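Local coordinates for ADP compounds hydrolase nudE (Escherichia coli, PDB 1VHZ), which hydrolyses ADP-ribose, NADH and the dinucleotides Ap2A and Ap3A as a magnesium-dependent homodimeric enzyme of the Nudix family, at residues F79-I84 against S124-V129; R96-E101 against Q132-E137. All coordinates share one frame; numbering follows the deposited sequence.

Contact 1. Residues F79-I84 against S124-V129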
ATOM      1  N   PHE A  79     -11.217  -6.830  -0.858  1.00 15.23           N
ATOM      2  CA  PHE A  79     -10.886  -8.200  -1.181  1.00 15.02           C
ATOM      3  C   PHE A  79     -10.339  -8.949   0.029  1.00 14.92           C
ATOM      4  O   PHE A  79      -9.680  -8.389   0.900  1.00 15.77           O
ATOM      5  CB  PHE A  79      -9.882  -8.245  -2.339  1.00  6.54           C
ATOM      6  CG  PHE A  79     -10.376  -7.495  -3.553  1.00 16.83           C
ATOM      7  CD1 PHE A  79      -9.714  -6.371  -4.010  1.00 14.63           C
ATOM      8  CD2 PHE A  79     -11.528  -7.913  -4.214  1.00 12.69           C
ATOM      9  CE1 PHE A  79     -10.173  -5.687  -5.130  1.00 21.21           C
ATOM     10  CE2 PHE A  79     -11.991  -7.233  -5.322  1.00 12.72           C
ATOM     11  CZ  PHE A  79     -11.314  -6.117  -5.790  1.00 15.25           C
ATOM     12  N   SER A  80     -10.677 -10.216   0.068  1.00 13.49           N
ATOM     13  CA  SER A  80     -10.239 -11.132   1.131  1.00 15.12           C
ATOM     14  C   SER A  80      -8.731 -11.221   1.114  1.00 14.49           C
ATOM     15  O   SER A  80      -8.072 -11.242   0.062  1.00 15.68           O
ATOM     16  CB  SER A  80     -10.997 -12.453   0.880  1.00 17.72           C
ATOM     17  OG  SER A  80     -10.200 -13.557   1.242  1.00 42.59           O
ATOM     18  N   LYS A  81      -8.089 -11.156   2.262  1.00 13.12           N
ATOM     19  CA  LYS A  81      -6.651 -11.164   2.418  1.00 14.18           C
ATOM     20  C   LYS A  81      -6.240 -12.059   3.585  1.00 18.07           C
ATOM     21  O   LYS A  81      -6.965 -12.130   4.585  1.00 16.59           O
ATOM     22  CB  LYS A  81      -6.179  -9.724   2.813  1.00 20.96           C
ATOM     23  CG  LYS A  81      -6.390  -8.682   1.752  1.00 30.76           C
ATOM     24  CD  LYS A  81      -6.232  -7.244   2.178  1.00 27.50           C
ATOM     25  CE  LYS A  81      -6.789  -6.275   1.137  1.00 33.44           C
ATOM     26  NZ  LYS A  81      -8.258  -5.991   1.263  1.00 13.36           N
ATOM     27  N   GLY A  82      -5.048 -12.622   3.503  1.00 19.50           N
ATOM     28  CA  GLY A  82      -4.526 -13.462   4.579  1.00 18.20           C
ATOM     29  C   GLY A  82      -3.032 -13.711   4.359  1.00 20.01           C
ATOM     30  O   GLY A  82      -2.410 -13.205   3.431  1.00 22.00           O
ATOM     31  N   LEU A  83      -2.455 -14.530   5.221  1.00 20.09           N
ATOM     32  CA  LEU A  83      -1.062 -14.878   5.143  1.00 20.37           C
ATOM     33  C   LEU A  83      -0.851 -16.244   4.496  1.00 19.99           C
ATOM     34  O   LEU A  83      -1.686 -17.132   4.576  1.00 19.68           O
ATOM     35  CB  LEU A  83      -0.460 -14.903   6.562  1.00 15.71           C
ATOM     36  CG  LEU A  83      -0.482 -13.560   7.290  1.00 23.53           C
ATOM     37  CD1 LEU A  83       0.058 -13.720   8.714  1.00 24.37           C
ATOM     38  CD2 LEU A  83       0.332 -12.533   6.521  1.00 22.50           C
ATOM     39  N   ILE A  84       0.287 -16.366   3.819  1.00 19.54           N
ATOM     40  CA  ILE A  84       0.652 -17.658   3.213  1.00 19.55           C
ATOM     41  C   ILE A  84       1.348 -18.471   4.305  1.00 18.36           C
ATOM     42  O   ILE A  84       2.338 -17.964   4.848  1.00 19.62           O
ATOM     43  CB  ILE A  84       1.625 -17.430   2.039  1.00 16.95           C
ATOM     44  CG1 ILE A  84       0.901 -16.612   0.956  1.00 14.03           C
ATOM     45  CG2 ILE A  84       2.160 -18.766   1.544  1.00 10.79           C
ATOM     46  CD1 ILE A  84       1.679 -16.410  -0.329  1.00 14.40           C
ATOM     47  N   SER A 124       7.217  -6.722   3.836  1.00 37.33           N
ATOM     48  CA  SER A 124       6.164  -7.638   3.425  1.00 38.80           C
ATOM     49  C   SER A 124       5.714  -7.534   1.977  1.00 32.04           C
ATOM     50  O   SER A 124       5.620  -6.463   1.406  1.00 34.76           O
ATOM     51  CB  SER A 124       4.929  -7.454   4.336  1.00 42.28           C
ATOM     52  OG  SER A 124       4.260  -8.709   4.416  1.00 57.13           O
ATOM     53  N   LYS A 125       5.366  -8.667   1.379  1.00 27.33           N
ATOM     54  CA  LYS A 125       4.896  -8.766   0.024  1.00 23.23           C
ATOM     55  C   LYS A 125       3.439  -9.272   0.019  1.00 22.73           C
ATOM     56  O   LYS A 125       3.090 -10.141   0.814  1.00 20.14           O
ATOM     57  CB  LYS A 125       5.658  -9.768  -0.843  1.00 27.51           C
ATOM     58  CG  LYS A 125       7.156  -9.761  -0.764  1.00 31.23           C
ATOM     59  CD  LYS A 125       7.764  -8.557  -1.458  1.00 37.62           C
ATOM     60  CE  LYS A 125       9.294  -8.669  -1.430  1.00 40.71           C
ATOM     61  NZ  LYS A 125       9.893  -7.309  -1.355  1.00 47.20           N
ATOM     62  N   MET A 126       2.726  -8.808  -0.996  1.00 18.43           N
ATOM     63  CA  MET A 126       1.332  -9.202  -1.171  1.00 15.19           C
ATOM     64  C   MET A 126       1.134  -9.839  -2.538  1.00 14.39           C
ATOM     65  O   MET A 126       1.441  -9.251  -3.579  1.00 14.50           O
ATOM     66  CB  MET A 126       0.450  -7.987  -0.943  1.00 16.04           C
ATOM     67  CG  MET A 126      -1.003  -8.135  -1.383  1.00 21.50           C
ATOM     68  SD  MET A 126      -1.872  -9.354  -0.398  1.00 18.52           S
ATOM     69  CE  MET A 126      -2.244  -8.410   1.077  1.00 13.45           C
ATOM     70  N   ASN A 127       0.629 -11.065  -2.562  1.00 11.16           N
ATOM     71  CA  ASN A 127       0.393 -11.759  -3.823  1.00 12.82           C
ATOM     72  C   ASN A 127      -1.087 -11.648  -4.185  1.00 14.39           C
ATOM     73  O   ASN A 127      -1.938 -12.023  -3.367  1.00 15.05           O
ATOM     74  CB  ASN A 127       0.816 -13.234  -3.742  1.00 11.64           C
ATOM     75  CG  ASN A 127       2.297 -13.389  -3.413  1.00 12.09           C
ATOM     76  OD1 ASN A 127       3.134 -13.416  -4.299  1.00 12.02           O
ATOM     77  ND2 ASN A 127       2.630 -13.459  -2.123  1.00 11.25           N
ATOM     78  N   ILE A 128      -1.365 -11.114  -5.370  1.00 12.14           N
ATOM     79  CA  ILE A 128      -2.740 -10.962  -5.838  1.00  7.51           C
ATOM     80  C   ILE A 128      -3.171 -12.135  -6.690  1.00  9.85           C
ATOM     81  O   ILE A 128      -2.555 -12.490  -7.706  1.00 12.66           O
ATOM     82  CB  ILE A 128      -2.899  -9.640  -6.635  1.00 13.21           C
ATOM     83  CG1 ILE A 128      -2.574  -8.464  -5.699  1.00 10.09           C
ATOM     84  CG2 ILE A 128      -4.307  -9.514  -7.184  1.00 13.04           C
ATOM     85  CD1 ILE A 128      -2.338  -7.155  -6.434  1.00 16.36           C
ATOM     86  N   VAL A 129      -4.228 -12.826  -6.272  1.00 11.70           N
ATOM     87  CA  VAL A 129      -4.708 -13.986  -7.020  1.00 12.62           C
ATOM     88  C   VAL A 129      -6.165 -13.823  -7.444  1.00 15.62           C
ATOM     89  O   VAL A 129      -6.970 -13.375  -6.622  1.00 13.94           O
ATOM     90  CB  VAL A 129      -4.598 -15.252  -6.136  1.00 12.11           C
ATOM     91  CG1 VAL A 129      -5.175 -16.478  -6.832  1.00 14.01           C
ATOM     92  CG2 VAL A 129      -3.176 -15.531  -5.700  1.00 13.39           C
TER

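Contact 2. Residues R96-E101 against Q132-E137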
ATOM      1  N   ARG A  96      -7.285 -21.868   0.442  1.00 16.77           N
ATOM      2  CA  ARG A  96      -7.575 -22.026   1.854  1.00 17.87           C
ATOM      3  C   ARG A  96      -8.230 -20.765   2.420  1.00 19.81           C
ATOM      4  O   ARG A  96      -9.244 -20.866   3.121  1.00 18.28           O
ATOM      5  CB  ARG A  96      -6.304 -22.371   2.645  1.00 13.88           C
ATOM      6  CG  ARG A  96      -6.504 -22.450   4.160  1.00 16.62           C
ATOM      7  CD  ARG A  96      -5.196 -22.769   4.888  1.00 21.56           C
ATOM      8  NE  ARG A  96      -4.138 -21.813   4.554  1.00 18.96           N
ATOM      9  CZ  ARG A  96      -4.167 -20.513   4.850  1.00 26.46           C
ATOM     10  NH1 ARG A  96      -5.194 -19.964   5.504  1.00 16.14           N
ATOM     11  NH2 ARG A  96      -3.158 -19.726   4.474  1.00 18.95           N
ATOM     12  N   GLU A  97      -7.658 -19.586   2.136  1.00 17.19           N
ATOM     13  CA  GLU A  97      -8.233 -18.345   2.633  1.00 17.71           C
ATOM     14  C   GLU A  97      -9.646 -18.138   2.089  1.00 15.30           C
ATOM     15  O   GLU A  97     -10.499 -17.688   2.861  1.00 16.84           O
ATOM     16  CB  GLU A  97      -7.382 -17.116   2.319  1.00 21.91           C
ATOM     17  CG  GLU A  97      -6.042 -17.053   3.031  1.00 25.32           C
ATOM     18  CD  GLU A  97      -6.173 -16.724   4.512  1.00 27.63           C
ATOM     19  OE1 GLU A  97      -5.266 -17.138   5.272  1.00 24.57           O
ATOM     20  OE2 GLU A  97      -7.158 -16.060   4.906  1.00 19.40           O
ATOM     21  N   LEU A  98      -9.901 -18.416   0.823  1.00 12.34           N
ATOM     22  CA  LEU A  98     -11.263 -18.237   0.306  1.00 19.18           C
ATOM     23  C   LEU A  98     -12.242 -19.116   1.123  1.00 21.87           C
ATOM     24  O   LEU A  98     -13.309 -18.645   1.488  1.00 21.00           O
ATOM     25  CB  LEU A  98     -11.400 -18.653  -1.127  1.00 19.39           C
ATOM     26  CG  LEU A  98     -11.583 -17.801  -2.336  1.00 32.37           C
ATOM     27  CD1 LEU A  98     -12.287 -18.619  -3.448  1.00 24.95           C
ATOM     28  CD2 LEU A  98     -12.348 -16.508  -2.107  1.00 18.02           C
ATOM     29  N   LYS A  99     -11.898 -20.392   1.286  1.00 18.83           N
ATOM     30  CA  LYS A  99     -12.718 -21.354   1.982  1.00 21.21           C
ATOM     31  C   LYS A  99     -13.030 -20.878   3.403  1.00 23.47           C
ATOM     32  O   LYS A  99     -14.183 -20.942   3.805  1.00 22.84           O
ATOM     33  CB  LYS A  99     -12.080 -22.745   2.051  1.00 17.20           C
ATOM     34  CG  LYS A  99     -11.948 -23.465   0.733  1.00 20.86           C
ATOM     35  CD  LYS A  99     -11.171 -24.781   0.886  1.00 17.85           C
ATOM     36  CE  LYS A  99     -10.962 -25.360  -0.530  1.00 21.59           C
ATOM     37  NZ  LYS A  99      -9.933 -26.434  -0.494  1.00 25.27           N
ATOM     38  N   GLU A 100     -12.001 -20.395   4.098  1.00 22.38           N
ATOM     39  CA  GLU A 100     -12.139 -19.891   5.441  1.00 23.79           C
ATOM     40  C   GLU A 100     -12.961 -18.603   5.514  1.00 23.43           C
ATOM     41  O   GLU A 100     -13.756 -18.411   6.432  1.00 21.26           O
ATOM     42  CB  GLU A 100     -10.767 -19.566   6.067  1.00 18.86           C
ATOM     43  CG  GLU A 100      -9.916 -20.756   6.460  1.00 15.26           C
ATOM     44  CD  GLU A 100      -8.508 -20.396   6.872  1.00 23.77           C
ATOM     45  OE1 GLU A 100      -7.667 -21.318   6.957  1.00 19.81           O
ATOM     46  OE2 GLU A 100      -8.191 -19.195   7.098  1.00 20.99           O
ATOM     47  N   GLU A 101     -12.792 -17.703   4.543  1.00 25.05           N
ATOM     48  CA  GLU A 101     -13.499 -16.426   4.666  1.00 26.47           C
ATOM     49  C   GLU A 101     -14.829 -16.311   3.979  1.00 26.39           C
ATOM     50  O   GLU A 101     -15.743 -15.656   4.490  1.00 26.29           O
ATOM     51  CB  GLU A 101     -12.555 -15.309   4.165  1.00 19.66           C
ATOM     52  CG  GLU A 101     -11.294 -15.224   5.035  1.00 19.71           C
ATOM     53  CD  GLU A 101     -10.500 -13.958   4.788  1.00 26.01           C
ATOM     54  OE1 GLU A 101     -10.985 -13.047   4.087  1.00 26.33           O
ATOM     55  OE2 GLU A 101      -9.370 -13.864   5.312  1.00 28.87           O
ATOM     56  N   GLN A 132     -11.735 -18.101  -9.859  1.00 18.44           N
ATOM     57  CA  GLN A 132     -12.920 -18.355 -10.665  1.00 18.92           C
ATOM     58  C   GLN A 132     -13.290 -19.841 -10.558  1.00 18.27           C
ATOM     59  O   GLN A 132     -12.466 -20.661 -10.150  1.00 16.87           O
ATOM     60  CB  GLN A 132     -12.738 -18.020 -12.138  1.00 18.98           C
ATOM     61  CG  GLN A 132     -12.085 -16.691 -12.420  1.00 24.53           C
ATOM     62  CD  GLN A 132     -11.829 -16.453 -13.890  1.00 25.63           C
ATOM     63  OE1 GLN A 132     -12.714 -15.967 -14.591  1.00 31.56           O
ATOM     64  NE2 GLN A 132     -10.641 -16.802 -14.353  1.00 31.32           N
ATOM     65  N   ASP A 133     -14.471 -20.167 -11.056  1.00 21.96           N
ATOM     66  CA  ASP A 133     -15.003 -21.520 -11.040  1.00 18.43           C
ATOM     67  C   ASP A 133     -15.028 -22.022  -9.600  1.00 19.86           C
ATOM     68  O   ASP A 133     -14.337 -22.959  -9.199  1.00 20.21           O
ATOM     69  CB  ASP A 133     -14.232 -22.444 -11.969  1.00 23.18           C
ATOM     70  CG  ASP A 133     -14.924 -23.811 -12.060  1.00 32.46           C
ATOM     71  OD1 ASP A 133     -16.139 -23.874 -11.764  1.00 36.40           O
ATOM     72  OD2 ASP A 133     -14.250 -24.798 -12.382  1.00 35.66           O
ATOM     73  N   LEU A 134     -15.833 -21.333  -8.796  1.00 22.77           N
ATOM     74  CA  LEU A 134     -15.973 -21.613  -7.381  1.00 26.55           C
ATOM     75  C   LEU A 134     -16.941 -22.752  -7.072  1.00 28.14           C
ATOM     76  O   LEU A 134     -17.872 -23.004  -7.816  1.00 29.66           O
ATOM     77  CB  LEU A 134     -16.488 -20.370  -6.643  1.00 26.62           C
ATOM     78  CG  LEU A 134     -15.887 -19.018  -6.974  1.00 29.40           C
ATOM     79  CD1 LEU A 134     -16.340 -17.966  -5.955  1.00 28.76           C
ATOM     80  CD2 LEU A 134     -14.366 -19.055  -7.021  1.00 18.10           C
ATOM     81  N   TYR A 135     -16.738 -23.361  -5.914  1.00 28.59           N
ATOM     82  CA  TYR A 135     -17.578 -24.451  -5.432  1.00 30.81           C
ATOM     83  C   TYR A 135     -17.644 -24.296  -3.906  1.00 33.25           C
ATOM     84  O   TYR A 135     -16.673 -23.806  -3.321  1.00 31.06           O
ATOM     85  CB  TYR A 135     -17.021 -25.826  -5.807  1.00 24.99           C
ATOM     86  CG  TYR A 135     -15.611 -26.047  -5.312  1.00 24.01           C
ATOM     87  CD1 TYR A 135     -15.347 -26.508  -4.039  1.00 23.62           C
ATOM     88  CD2 TYR A 135     -14.528 -25.727  -6.130  1.00 26.90           C
ATOM     89  CE1 TYR A 135     -14.040 -26.681  -3.588  1.00 23.42           C
ATOM     90  CE2 TYR A 135     -13.226 -25.902  -5.699  1.00 24.06           C
ATOM     91  CZ  TYR A 135     -12.992 -26.379  -4.427  1.00 26.31           C
ATOM     92  OH  TYR A 135     -11.686 -26.543  -3.997  1.00 26.75           O
ATOM     93  N   PRO A 136     -18.779 -24.629  -3.318  1.00 33.71           N
ATOM     94  CA  PRO A 136     -18.976 -24.534  -1.890  1.00 32.27           C
ATOM     95  C   PRO A 136     -18.064 -25.456  -1.102  1.00 29.05           C
ATOM     96  O   PRO A 136     -17.941 -26.650  -1.379  1.00 31.98           O
ATOM     97  CB  PRO A 136     -20.434 -24.928  -1.659  1.00 32.73           C
ATOM     98  CG  PRO A 136     -21.066 -25.029  -2.998  1.00 35.55           C
ATOM     99  CD  PRO A 136     -19.964 -25.184  -4.012  1.00 34.22           C
ATOM    100  N   GLU A 137     -17.391 -24.914  -0.105  1.00 27.71           N
ATOM    101  CA  GLU A 137     -16.498 -25.656   0.770  1.00 27.25           C
ATOM    102  C   GLU A 137     -16.016 -24.664   1.841  1.00 29.93           C
ATOM    103  O   GLU A 137     -15.412 -23.644   1.523  1.00 25.75           O
ATOM    104  CB  GLU A 137     -15.301 -26.327   0.139  1.00 22.99           C
ATOM    105  CG  GLU A 137     -14.441 -27.047   1.170  1.00 28.54           C
ATOM    106  CD  GLU A 137     -13.241 -27.771   0.618  1.00 33.95           C
ATOM    107  OE1 GLU A 137     -12.317 -28.100   1.403  1.00 48.27           O
ATOM    108  OE2 GLU A 137     -13.172 -28.053  -0.594  1.00 44.33           O
TER

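Contact 1. Residues F79-I84 against S124-V129
N127 ND2 is gripped by two acceptors, the carbonyl O of A51 at the start of strand 51-58 and OE1 of the preceding E50, while the end of I84 lies against it, CD1 being 3.6 Å from ND2. The I84 and N127 side chains meet at about a right angle. In I84, CG1 stands anti to the carbonyl carbon (chi1 -63°) and CD1 continues the extended branch to the N127 amide; V90 and A93 of helix 90-102 pack on the same isoleucine. The second touch is apolar: the methyl CE of M126 lies 4.2 Å from K81 CG. The methionine leaves its backbone with CG anti to N, then bends at both later torsions, which brings its methyl up to the lysine stem. K81 carries its charge away from this touch. K81 NZ bonds to F79 O at 2.8 Å, in the carbonyl plane and on a lone pair, and also reaches N171 OD1 of helix 169-184. No hydrogen bond joins the segments directly; strands 80-83 and 125-136 flank strand 51-58, antiparallel and parallel to it respectively, in the mixed sheet of the Nudix fold, where G82, L83 and I84 open the Nudix box.

Contact 2. Residues R96-E101 against Q132-E137
K99 and E137 form the charged part of this surface contact, a long salt bridge with a weak hydrogen bond from NZ to OE1 at 3.5 Å. Both chains are extended beyond CG, and the lysine stem passes obliquely beside the carboxylate, with CE as near to E137 OE2 as NZ is to OE1. At the backbone end, K99 CA makes a CA-H...O contact of 3.6 Å with E137 O, where the helix comes close to the chain just past strand 134-136. Y135 touches the lysine stem, its OH standing 3.7 Å from K99 CE, with no hydrogen bond to NZ; chi1 of 57° sets CG between the backbone N and the carbonyl carbon, and the ring then reaches toward the lysine, with E137 OE2 in plane at its edge. Apolar packing is lighter: L98 CD1 meets L134 CD2 at 4.2 Å, the two leucines crossing at about a right angle. Within the helix, R96 NH1 bridges E97 OE1 at 2.8 Å and E100 OE1 at 3.2 Å, approaching each oxygen from above its carboxylate plane. This network, which E88 extends at R96 NE, holds one oxygen of E97. E97 OE2 and E101 OE2, two acceptors, lie 3.1 Å apart, consistent with their inferred role in binding a divalent cation on the Nudix-box helix.

Contacts 1 and 2 have centres 15 Å apart and share strand 125-136, whose beginning serves contact 1 and whose end, past the corner at D133, serves contact 2. Their segments alternate along the chain: 79-84, 96-101, 124-129, 132-137. Strand 80-83 leads into helix 90-102, and the two contacts touch directly there, R96 NH2 probably bonding to L83 O at 3.0 Å and E101 OE1 meeting the hydroxyl of S80. Contact 1 lies near the centre of the chain and contact 2 about 18 Å from it. Contact 1 joins two strands flanking strand 51-58, and contact 2 sets the Nudix-box helix, with its probable metal ligands E97 and E101, beside the far end of strand 125-136.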